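Local structure of aminopeptidase YwaD (Bacillus subtilis, 6HC6) at residues Lys138-Asp143 / Ala149-Gly154; Tyr159-Asn164 / Val173-Asn178; Pro187-Asn192 / Ile196-Ile201. The protein is a secreted zinc aminopeptidase of the M28 family that uses two zinc ions per subunit to release N-terminal amino acids from peptides by hydrolysis. One frame throughout, in Å; residues are numbered along the deposited sequence.

All three contacts lie in the PA domain, on the same side of the chain's centre, and follow one another along the chain without overlap. Strands 148-152, 172-176 and 198-201, which carry their second segments, run side by side and parallel in one mixed sheet. Contacts 1 and 2 have centres about 8 Å apart, and contacts 2 and 3 about 7 Å; contacts 1 and 3 are about 15 Å apart and do not touch. Helix 158-167 supplies the first segment of contact 2 and borders the other two. Together they pack one loop, the helix and a second loop on three adjacent parallel strands, the helix and two of these strands forming a beta-alpha-beta unit, and contact 3 lies nearest the centre of the chain.

Contact 1 (Lys138-Asp143 / Ala149-Gly154); sequences KDFTAD and ALISRG
Phe-140 has CG anti to its own carbonyl carbon (chi1 -67°), and Ile-151 sets CG1 the same way (chi1 -49°) with CD1 extended beyond it; these settings bring the far end of the phenyl ring to the methyl tip of the isoleucine. The contact belongs to the PA domain, where the loop leading from strand 125-131 folds back over strand 148-152. Two ring atoms do the touching: CE1 of Phe-140 lies 3.8 Å from CB of Ala-149, and CZ of Phe-140 lies 4.0 Å from CD1 of Ile-151. Both methyl groups meet the ring at its edge, close to its plane, and the Phe-140 and Ile-151 side chains cross at about a right angle. Ala-149 and Ile-151 are alternate residues of the strand and turn their side chains to the same side, while Leu-150 between them points away. Asn-164 and Ala-165 of helix 158-167 also touch Phe-140, placing the ring beside the helix that follows this strand. Tyr-130 OH ties down the loop backbone around the phenylalanine, hydrogen-bonding to Asp-139 O and Thr-141 N. Farther along the loop an ST turn bends the chain: Thr-141 OG1 accepts a hydrogen bond from Asp-143 N at 3.0 Å, with an angle of 140° at the hydrogen.

Contact 2 (Tyr159-Asn164 / Val173-Asn178); sequences YEKAKN and VIIYNN
Helix 158-167 and strand 172-176 are consecutive elements of a beta-alpha-beta unit in the PA domain, begun by strand 148-152, and this contact joins the helix to the second strand. Ala-162 meets Val-173, and Lys-161 meets Ile-175. CG2 of Val-173 reaches the helix backbone, 4.0 Å from CA of Ala-162, and lies 4.3 Å from CB of the same alanine. That methyl stands anti to the valine's carbonyl carbon, whereas CG1 is anti to the backbone N (chi1 180°). The small alanine allows the valine branch to come up to the helix main chain. Two residues on, Ile-175 again points at the helix, its CD1 lying 4.2 Å from CD of Lys-161. The lysine therefore packs through its methylene chain, and its ammonium group continues past the isoleucine to oxygen partners. NZ of Lys-161 donates to the backbone O atoms of Leu-134, Ser-152 and Gly-154, Ser-152 ending the neighbouring strand and Gly-154 lying just beyond it. Val-173 and Ile-175 are also tied by backbone hydrogen bonds to Val-199 of the adjacent strand 198-201, and Val-173 to Pro-197 just before it. The chemistry is divided along one side chain: the aliphatic part of Lys-161 closes the apolar layer over the strand, and three carbonyl oxygens satisfy the buried ammonium end and would probably stabilise its positive charge.

Contact 3 (Pro187-Asn192 / Ile196-Ile201); sequences PNLSGN and IPVVGI
The chain of Pro-187 to Asn-192 runs beside strand 198-201, with CA of Pro-187 5.3 Å from CA of Gly-200, and then reverses in a type I' beta turn from Leu-189 to Asn-192. Pro-187 carries most of the contact, laying one edge of its ring against the strand backbone. Its CG sits 3.4 Å from N of Gly-200 and 3.5 Å from C of Val-199, over the peptide link between these two residues. Gly-200 has no side chain to hold the ring off, which lets the proline come this close to the main chain. The same CG also lies 4.0 Å from CG1 of Val-198, a methyl that stands anti to the valine's backbone N (chi1 -178°). The other branch of Val-198 serves a second partner: CG2 is 4.3 Å from CD1 of Leu-189. Thus the two methyls of one valine fork between the proline and the leucine, making an apolar contact that includes the first residue of the turn. Two hydrogen bonds shape the loop itself. OD1 of Asn-188 accepts from N of Ser-190 at 2.8 Å in an Asx turn, and O of Leu-189 accepts from N of Asn-192 at 3.0 Å to close the beta turn. The side chain of Pro-187 is about 11 Å from that of His-401, a ligand of one zinc ion, so this edge of the PA domain lies near the metal centre without touching the histidine. Ala-162 of helix 158-167 packs on both Leu-189 and Val-198, while Val-199 points the other way onto Ile-174 of strand 172-176 and onto Leu-217 and Leu-219 of strand 214-222.

Contact 1 (Lys138-Asp143 / Ala149-Gly154)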
loop_
_atom_site.group_PDB
_atom_site.type_symbol
_atom_site.label_atom_id
_atom_site.label_comp_id
_atom_site.label_asym_id
_atom_site.label_seq_id
_atom_site.Cartn_x
_atom_site.Cartn_y
_atom_site.Cartn_z
ATOM N N LYS A 138 -21.887 9.582 22.080
ATOM C CA LYS A 138 -22.230 10.536 23.132
ATOM C C LYS A 138 -21.773 11.951 22.807
ATOM O O LYS A 138 -22.300 12.908 23.386
ATOM C CB LYS A 138 -21.614 10.098 24.466
ATOM C CG LYS A 138 -20.107 10.347 24.530
ATOM C CD LYS A 138 -19.398 9.537 25.610
ATOM C CE LYS A 138 -17.885 9.707 25.483
ATOM N NZ LYS A 138 -17.494 11.150 25.309
ATOM N N ASP A 139 -20.813 12.112 21.895
ATOM C CA ASP A 139 -20.261 13.426 21.579
ATOM C C ASP A 139 -21.126 14.233 20.621
ATOM O O ASP A 139 -20.801 15.398 20.346
ATOM C CB ASP A 139 -18.864 13.268 20.977
ATOM C CG ASP A 139 -17.867 12.686 21.963
ATOM O OD1 ASP A 139 -18.010 12.922 23.179
ATOM O OD2 ASP A 139 -16.930 12.004 21.521
ATOM N N PHE A 140 -22.206 13.658 20.105
ATOM C CA PHE A 140 -23.058 14.328 19.126
ATOM C C PHE A 140 -24.391 14.651 19.785
ATOM O O PHE A 140 -25.220 13.761 19.981
ATOM C CB PHE A 140 -23.247 13.465 17.887
ATOM C CG PHE A 140 -21.993 13.278 17.087
ATOM C CD1 PHE A 140 -21.562 14.257 16.211
ATOM C CD2 PHE A 140 -21.229 12.134 17.228
ATOM C CE1 PHE A 140 -20.403 14.094 15.480
ATOM C CE2 PHE A 140 -20.064 11.969 16.501
ATOM C CZ PHE A 140 -19.654 12.952 15.625
ATOM N N THR A 141 -24.583 15.923 20.141
ATOM C CA THR A 141 -25.862 16.394 20.652
ATOM C C THR A 141 -26.795 16.734 19.492
ATOM O O THR A 141 -26.423 16.665 18.317
ATOM C CB THR A 141 -25.672 17.621 21.544
ATOM O OG1 THR A 141 -25.432 18.763 20.716
ATOM C CG2 THR A 141 -24.494 17.431 22.492
ATOM N N ALA A 142 -28.026 17.134 19.829
ATOM C CA ALA A 142 -28.955 17.602 18.805
ATOM C C ALA A 142 -28.366 18.755 18.003
ATOM O O ALA A 142 -28.724 18.952 16.837
ATOM C CB ALA A 142 -30.281 18.019 19.447
ATOM N N ASP A 143 -27.446 19.513 18.603
ATOM C CA ASP A 143 -26.803 20.640 17.932
ATOM C C ASP A 143 -25.938 20.218 16.749
ATOM O O ASP A 143 -25.506 21.086 15.977
ATOM C CB ASP A 143 -25.963 21.418 18.948
ATOM C CG ASP A 143 -25.471 22.744 18.407
ATOM O OD1 ASP A 143 -26.307 23.651 18.202
ATOM O OD2 ASP A 143 -24.247 22.880 18.192
ATOM N N ALA A 149 -19.053 18.319 11.319
ATOM C CA ALA A 149 -18.488 17.746 12.533
ATOM C C ALA A 149 -16.972 17.828 12.478
ATOM O O ALA A 149 -16.350 17.323 11.538
ATOM C CB ALA A 149 -18.940 16.297 12.703
ATOM N N LEU A 150 -16.380 18.459 13.482
ATOM C CA LEU A 150 -14.930 18.544 13.616
ATOM C C LEU A 150 -14.509 17.561 14.703
ATOM O O LEU A 150 -14.883 17.720 15.869
ATOM C CB LEU A 150 -14.508 19.976 13.951
ATOM C CG LEU A 150 -13.018 20.245 14.142
ATOM C CD1 LEU A 150 -12.225 20.020 12.853
ATOM C CD2 LEU A 150 -12.838 21.674 14.635
ATOM N N ILE A 151 -13.741 16.547 14.317
ATOM C CA ILE A 151 -13.432 15.404 15.163
ATOM C C ILE A 151 -11.924 15.270 15.253
ATOM O O ILE A 151 -11.233 15.270 14.229
ATOM C CB ILE A 151 -14.047 14.109 14.597
ATOM C CG1 ILE A 151 -15.526 14.323 14.254
ATOM C CG2 ILE A 151 -13.878 12.956 15.584
ATOM C CD1 ILE A 151 -16.202 13.095 13.668
ATOM N N SER A 152 -11.414 15.146 16.466
ATOM C CA SER A 152 -10.005 14.830 16.617
ATOM C C SER A 152 -9.779 13.361 16.307
ATOM O O SER A 152 -10.615 12.509 16.610
ATOM C CB SER A 152 -9.524 15.135 18.031
ATOM O OG SER A 152 -8.218 14.624 18.232
ATOM N N ARG A 153 -8.640 13.070 15.699
ATOM C CA ARG A 153 -8.217 11.686 15.573
ATOM C C ARG A 153 -7.989 11.093 16.961
ATOM O O ARG A 153 -7.662 11.806 17.918
ATOM C CB ARG A 153 -6.951 11.620 14.719
ATOM C CG ARG A 153 -6.223 10.293 14.723
ATOM C CD ARG A 153 -4.919 10.373 13.943
ATOM N NE ARG A 153 -4.395 9.024 13.692
ATOM C CZ ARG A 153 -3.138 8.766 13.350
ATOM N NH1 ARG A 153 -2.276 9.766 13.227
ATOM N NH2 ARG A 153 -2.737 7.510 13.147
ATOM N N GLY A 154 -8.208 9.788 17.079
ATOM C CA GLY A 154 -7.927 9.060 18.305
ATOM C C GLY A 154 -9.005 8.088 18.748
ATOM O O GLY A 154 -10.201 8.305 18.539
#

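Contact 2 (Tyr159-Asn164 / Val173-Asn178)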
loop_
_atom_site.group_PDB
_atom_site.type_symbol
_atom_site.label_atom_id
_atom_site.label_comp_id
_atom_site.label_asym_id
_atom_site.label_seq_id
_atom_site.Cartn_x
_atom_site.Cartn_y
_atom_site.Cartn_z
ATOM N N TYR A 159 -13.709 5.496 10.153
ATOM C CA TYR A 159 -15.056 5.143 9.727
ATOM C C TYR A 159 -16.054 5.321 10.868
ATOM O O TYR A 159 -17.130 5.903 10.679
ATOM C CB TYR A 159 -15.104 3.704 9.203
ATOM C CG TYR A 159 -16.519 3.300 8.897
ATOM C CD1 TYR A 159 -17.248 3.975 7.926
ATOM C CD2 TYR A 159 -17.151 2.283 9.607
ATOM C CE1 TYR A 159 -18.559 3.640 7.653
ATOM C CE2 TYR A 159 -18.465 1.930 9.335
ATOM C CZ TYR A 159 -19.163 2.615 8.354
ATOM O OH TYR A 159 -20.467 2.287 8.066
ATOM N N GLU A 160 -15.706 4.830 12.063
ATOM C CA GLU A 160 -16.608 4.947 13.211
ATOM C C GLU A 160 -16.927 6.407 13.503
ATOM O O GLU A 160 -18.079 6.756 13.790
ATOM C CB GLU A 160 -15.996 4.281 14.442
ATOM C CG GLU A 160 -16.367 2.802 14.605
ATOM C CD GLU A 160 -15.278 1.975 15.285
ATOM O OE1 GLU A 160 -15.255 0.738 15.085
ATOM O OE2 GLU A 160 -14.449 2.555 16.017
ATOM N N LYS A 161 -15.915 7.273 13.436
ATOM C CA LYS A 161 -16.147 8.697 13.642
ATOM C C LYS A 161 -17.094 9.246 12.585
ATOM O O LYS A 161 -18.072 9.931 12.907
ATOM C CB LYS A 161 -14.819 9.459 13.617
ATOM C CG LYS A 161 -13.824 9.036 14.697
ATOM C CD LYS A 161 -12.454 9.631 14.412
ATOM C CE LYS A 161 -11.423 9.170 15.442
ATOM N NZ LYS A 161 -11.595 9.824 16.768
ATOM N N ALA A 162 -16.819 8.950 11.308
ATOM C CA ALA A 162 -17.645 9.489 10.232
ATOM C C ALA A 162 -19.059 8.938 10.292
ATOM O O ALA A 162 -20.025 9.665 10.035
ATOM C CB ALA A 162 -17.021 9.183 8.872
ATOM N N LYS A 163 -19.198 7.651 10.622
ATOM C CA LYS A 163 -20.522 7.049 10.720
ATOM C C LYS A 163 -21.317 7.656 11.871
ATOM O O LYS A 163 -22.519 7.917 11.733
ATOM C CB LYS A 163 -20.376 5.535 10.879
ATOM C CG LYS A 163 -21.634 4.809 11.266
ATOM C CD LYS A 163 -21.333 3.343 11.587
ATOM C CE LYS A 163 -20.322 3.215 12.719
ATOM N NZ LYS A 163 -20.587 2.017 13.561
ATOM N N ASN A 164 -20.669 7.893 13.015
ATOM C CA ASN A 164 -21.368 8.536 14.126
ATOM C C ASN A 164 -21.808 9.944 13.748
ATOM O O ASN A 164 -22.925 10.365 14.073
ATOM C CB ASN A 164 -20.478 8.584 15.367
ATOM C CG ASN A 164 -20.277 7.224 15.992
ATOM O OD1 ASN A 164 -21.025 6.284 15.716
ATOM N ND2 ASN A 164 -19.268 7.114 16.850
ATOM N N VAL A 173 -17.667 15.814 7.631
ATOM C CA VAL A 173 -16.775 15.427 8.715
ATOM C C VAL A 173 -15.391 15.935 8.368
ATOM O O VAL A 173 -14.884 15.668 7.274
ATOM C CB VAL A 173 -16.741 13.898 8.924
ATOM C CG1 VAL A 173 -15.793 13.532 10.069
ATOM C CG2 VAL A 173 -18.129 13.356 9.199
ATOM N N ILE A 174 -14.787 16.679 9.287
ATOM C CA ILE A 174 -13.376 17.042 9.222
ATOM C C ILE A 174 -12.690 16.364 10.400
ATOM O O ILE A 174 -13.032 16.623 11.560
ATOM C CB ILE A 174 -13.184 18.567 9.266
ATOM C CG1 ILE A 174 -13.990 19.236 8.145
ATOM C CG2 ILE A 174 -11.709 18.926 9.207
ATOM C CD1 ILE A 174 -14.004 20.759 8.210
ATOM N N ILE A 175 -11.747 15.477 10.111
ATOM C CA ILE A 175 -10.973 14.799 11.142
ATOM C C ILE A 175 -9.577 15.396 11.124
ATOM O O ILE A 175 -8.950 15.467 10.064
ATOM C CB ILE A 175 -10.934 13.276 10.916
ATOM C CG1 ILE A 175 -12.358 12.721 10.831
ATOM C CG2 ILE A 175 -10.162 12.605 12.036
ATOM C CD1 ILE A 175 -12.449 11.231 10.495
ATOM N N TYR A 176 -9.098 15.860 12.274
ATOM C CA TYR A 176 -7.764 16.440 12.327
ATOM C C TYR A 176 -6.819 15.555 13.127
ATOM O O TYR A 176 -7.209 14.935 14.123
ATOM C CB TYR A 176 -7.784 17.866 12.890
ATOM C CG TYR A 176 -8.254 18.040 14.307
ATOM C CD1 TYR A 176 -9.612 18.182 14.600
ATOM C CD2 TYR A 176 -7.345 18.145 15.348
ATOM C CE1 TYR A 176 -10.046 18.386 15.908
ATOM C CE2 TYR A 176 -7.774 18.352 16.656
ATOM C CZ TYR A 176 -9.120 18.467 16.925
ATOM O OH TYR A 176 -9.538 18.668 18.226
ATOM N N ASN A 177 -5.573 15.500 12.667
ATOM C CA ASN A 177 -4.577 14.634 13.279
ATOM C C ASN A 177 -4.350 15.036 14.730
ATOM O O ASN A 177 -4.443 16.209 15.090
ATOM C CB ASN A 177 -3.267 14.717 12.499
ATOM C CG ASN A 177 -2.494 13.426 12.522
ATOM O OD1 ASN A 177 -2.547 12.670 13.491
ATOM N ND2 ASN A 177 -1.749 13.166 11.450
ATOM N N ASN A 178 -4.079 14.045 15.576
ATOM C CA ASN A 178 -3.601 14.303 16.927
ATOM C C ASN A 178 -2.086 14.232 17.008
ATOM O O ASN A 178 -1.524 14.359 18.098
ATOM C CB ASN A 178 -4.224 13.319 17.921
ATOM C CG ASN A 178 -3.837 11.871 17.644
ATOM O OD1 ASN A 178 -3.429 11.518 16.540
ATOM N ND2 ASN A 178 -3.965 11.030 18.659
#

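Contact 3 (Pro187-Asn192 / Ile196-Ile201)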
loop_
_atom_site.group_PDB
_atom_site.type_symbol
_atom_site.label_atom_id
_atom_site.label_comp_id
_atom_site.label_asym_id
_atom_site.label_seq_id
_atom_site.Cartn_x
_atom_site.Cartn_y
_atom_site.Cartn_z
ATOM N N PRO A 187 -8.149 10.236 6.053
ATOM C CA PRO A 187 -9.096 9.542 6.964
ATOM C C PRO A 187 -9.714 8.302 6.324
ATOM O O PRO A 187 -10.915 8.257 6.011
ATOM C CB PRO A 187 -10.126 10.637 7.259
ATOM C CG PRO A 187 -10.155 11.458 6.013
ATOM C CD PRO A 187 -8.748 11.439 5.444
ATOM N N ASN A 188 -8.876 7.273 6.148
ATOM C CA ASN A 188 -9.257 6.026 5.477
ATOM C C ASN A 188 -10.487 5.390 6.121
ATOM O O ASN A 188 -10.509 5.123 7.324
ATOM C CB ASN A 188 -8.067 5.060 5.519
ATOM C CG ASN A 188 -8.276 3.791 4.691
ATOM O OD1 ASN A 188 -9.392 3.281 4.556
ATOM N ND2 ASN A 188 -7.181 3.263 4.148
ATOM N N LEU A 189 -11.499 5.104 5.299
ATOM C CA LEU A 189 -12.788 4.624 5.786
ATOM C C LEU A 189 -12.915 3.099 5.770
ATOM O O LEU A 189 -14.037 2.583 5.832
ATOM C CB LEU A 189 -13.915 5.260 4.962
ATOM C CG LEU A 189 -14.014 6.781 5.150
ATOM C CD1 LEU A 189 -15.001 7.385 4.173
ATOM C CD2 LEU A 189 -14.424 7.109 6.584
ATOM N N SER A 190 -11.796 2.369 5.718
ATOM C CA SER A 190 -11.812 0.901 5.794
ATOM C C SER A 190 -12.698 0.297 4.709
ATOM O O SER A 190 -13.370 -0.714 4.928
ATOM C CB SER A 190 -12.261 0.407 7.175
ATOM O OG SER A 190 -11.466 0.924 8.233
ATOM N N GLY A 191 -12.710 0.924 3.534
ATOM C CA GLY A 191 -13.493 0.431 2.420
ATOM C C GLY A 191 -14.982 0.688 2.504
ATOM O O GLY A 191 -15.716 0.255 1.605
ATOM N N ASN A 192 -15.456 1.369 3.543
ATOM C CA ASN A 192 -16.875 1.662 3.642
ATOM C C ASN A 192 -17.219 2.917 2.849
ATOM O O ASN A 192 -16.361 3.741 2.521
ATOM C CB ASN A 192 -17.289 1.838 5.097
ATOM C CG ASN A 192 -17.104 0.579 5.915
ATOM O OD1 ASN A 192 -16.117 0.430 6.636
ATOM N ND2 ASN A 192 -18.060 -0.337 5.813
ATOM N N ILE A 196 -21.643 11.566 3.300
ATOM C CA ILE A 196 -21.281 12.976 3.431
ATOM C C ILE A 196 -19.786 13.087 3.169
ATOM O O ILE A 196 -19.065 12.075 3.178
ATOM C CB ILE A 196 -21.679 13.543 4.815
ATOM C CG1 ILE A 196 -21.080 12.709 5.950
ATOM C CG2 ILE A 196 -23.189 13.581 4.950
ATOM C CD1 ILE A 196 -21.370 13.285 7.332
ATOM N N PRO A 197 -19.287 14.293 2.894
ATOM C CA PRO A 197 -17.837 14.463 2.731
ATOM C C PRO A 197 -17.097 14.124 4.015
ATOM O O PRO A 197 -17.577 14.400 5.116
ATOM C CB PRO A 197 -17.686 15.946 2.380
ATOM C CG PRO A 197 -19.026 16.371 1.860
ATOM C CD PRO A 197 -20.031 15.529 2.591
ATOM N N VAL A 198 -15.925 13.497 3.862
ATOM C CA VAL A 198 -15.024 13.186 4.967
ATOM C C VAL A 198 -13.616 13.595 4.546
ATOM O O VAL A 198 -13.094 13.082 3.549
ATOM C CB VAL A 198 -15.047 11.694 5.338
ATOM C CG1 VAL A 198 -14.131 11.440 6.529
ATOM C CG2 VAL A 198 -16.483 11.195 5.617
ATOM N N VAL A 199 -12.994 14.500 5.301
ATOM C CA VAL A 199 -11.648 14.961 4.972
ATOM C C VAL A 199 -10.777 14.932 6.219
ATOM O O VAL A 199 -11.263 15.019 7.350
ATOM C CB VAL A 199 -11.625 16.379 4.342
ATOM C CG1 VAL A 199 -12.552 16.461 3.118
ATOM C CG2 VAL A 199 -11.948 17.458 5.384
ATOM N N GLY A 200 -9.479 14.798 6.004
ATOM C CA GLY A 200 -8.507 14.829 7.086
ATOM C C GLY A 200 -7.605 16.036 6.922
ATOM O O GLY A 200 -7.266 16.414 5.800
ATOM N N ILE A 201 -7.249 16.661 8.043
ATOM C CA ILE A 201 -6.408 17.851 8.027
ATOM C C ILE A 201 -5.360 17.725 9.120
ATOM O O ILE A 201 -5.425 16.846 9.984
ATOM C CB ILE A 201 -7.221 19.150 8.207
ATOM C CG1 ILE A 201 -7.838 19.189 9.609
ATOM C CG2 ILE A 201 -8.292 19.270 7.116
ATOM C CD1 ILE A 201 -8.587 20.484 9.917
#